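Local coordinates for formimidoylglutamase (Bacillus subtilis, PDB 3M1R), which hydrolyses N-formimidoyl-L-glutamate to L-glutamate and formamide in histidine degradation, using two manganese ions per subunit, at residues 99-102 with 103-107. Numbering follows the deposited sequence.
Sequences DIVK and SHHHI
Ile-100 and His-104 run side by side on the first turn of a helix, and CD1 of Ile-100 meets the imidazole at its edge, in the ring plane, 3.1 Å from CD2 of His-104, a very tight and perhaps strained fit. CG1 of Ile-100 lies roughly anti to the backbone N (chi1 -154°), on the carbonyl-carbon side, and an unusual chi2 of -100° turns CD1 to the ring. Val-101 and His-105 also lie side by side, CG1 of Val-101 3.5 Å from CE1 of His-105. Lys-102 and His-106 do the same, but the closer contact with the ring is the backbone O of Lys-102, over one face, offset toward the rim and 3.5 Å from CG of His-106. The His-106 ring also stacks with Phe-9 of a neighbouring subunit, and an alanine here would probably leave that phenylalanine without its aromatic mate.

Four successive i to i+4 backbone bonds run beneath them, the first from Ser-103 N to Asp-99 O (3.1 Å) and the last from His-106 N to Lys-102 O (3.0 Å). Ser-103 OG turns back to bond His-96 N in the preceding loop. At the start of the helix, OD1 of Asp-99 accepts from Lys-102 N at 3.2 Å, from above the carboxylate plane, and weakly from Val-101 N; Lys-102 NZ makes a long salt bridge to OD2 of Asp-99. This is an aspartate N-cap opening helix 100-117, which follows strand 87-93 of the parallel sheet in the arginase-family alpha/beta fold.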
# COMPACT_ATOMS: atom_id res chain seq x y z
N ASP D 99 3.20 30.67 7.84
CA ASP D 99 2.36 31.73 7.28
C ASP D 99 2.22 31.69 5.75
O ASP D 99 3.17 31.98 5.02
CB ASP D 99 2.90 33.10 7.71
CG ASP D 99 1.97 34.24 7.35
OD1 ASP D 99 1.20 34.10 6.37
OD2 ASP D 99 2.00 35.28 8.04
N ILE D 100 1.02 31.35 5.28
CA ILE D 100 0.76 31.18 3.86
C ILE D 100 0.90 32.50 3.08
O ILE D 100 1.41 32.51 1.96
CB ILE D 100 -0.64 30.58 3.62
CG1 ILE D 100 -0.70 29.83 2.30
CG2 ILE D 100 -1.69 31.67 3.59
CD1 ILE D 100 -1.33 30.64 1.19
N VAL D 101 0.46 33.59 3.69
CA VAL D 101 0.53 34.90 3.05
C VAL D 101 1.99 35.29 2.83
O VAL D 101 2.34 35.90 1.82
CB VAL D 101 -0.16 35.98 3.90
CG1 VAL D 101 0.12 37.37 3.33
CG2 VAL D 101 -1.66 35.70 4.01
N LYS D 102 2.83 34.93 3.79
CA LYS D 102 4.25 35.20 3.67
C LYS D 102 4.80 34.42 2.49
O LYS D 102 5.57 34.94 1.68
CB LYS D 102 4.95 34.78 4.96
CG LYS D 102 6.17 35.59 5.30
CD LYS D 102 6.67 35.27 6.70
CE LYS D 102 5.60 35.54 7.75
NZ LYS D 102 5.34 37.00 7.94
N SER D 103 4.39 33.15 2.40
CA SER D 103 4.81 32.27 1.31
C SER D 103 4.50 32.86 -0.06
O SER D 103 5.34 32.83 -0.98
CB SER D 103 4.15 30.91 1.45
OG SER D 103 4.79 30.13 2.44
N HIS D 104 3.30 33.41 -0.20
CA HIS D 104 2.90 34.04 -1.45
C HIS D 104 3.77 35.23 -1.81
O HIS D 104 4.13 35.41 -2.97
CB HIS D 104 1.43 34.43 -1.42
CG HIS D 104 0.52 33.31 -1.81
ND1 HIS D 104 0.23 33.01 -3.13
CD2 HIS D 104 -0.16 32.41 -1.06
CE1 HIS D 104 -0.58 31.97 -3.17
NE2 HIS D 104 -0.84 31.59 -1.93
N HIS D 105 4.13 36.04 -0.81
CA HIS D 105 5.04 37.16 -1.07
C HIS D 105 6.42 36.68 -1.52
O HIS D 105 7.02 37.25 -2.43
CB HIS D 105 5.15 38.07 0.14
CG HIS D 105 3.92 38.89 0.39
ND1 HIS D 105 3.11 38.72 1.49
CD2 HIS D 105 3.35 39.88 -0.34
CE1 HIS D 105 2.10 39.57 1.44
NE2 HIS D 105 2.22 40.28 0.33
N HIS D 106 6.92 35.62 -0.88
CA HIS D 106 8.16 35.01 -1.34
C HIS D 106 8.07 34.75 -2.84
O HIS D 106 8.96 35.11 -3.61
CB HIS D 106 8.43 33.70 -0.62
CG HIS D 106 8.76 33.86 0.82
ND1 HIS D 106 8.91 35.10 1.42
CD2 HIS D 106 8.99 32.95 1.79
CE1 HIS D 106 9.21 34.93 2.69
NE2 HIS D 106 9.27 33.64 2.95
N ILE D 107 6.96 34.12 -3.24
CA ILE D 107 6.77 33.73 -4.63
C ILE D 107 6.73 34.94 -5.55
O ILE D 107 7.43 34.98 -6.56
CB ILE D 107 5.48 32.91 -4.81
CG1 ILE D 107 5.52 31.67 -3.90
CG2 ILE D 107 5.29 32.55 -6.28
CD1 ILE D 107 4.23 30.86 -3.86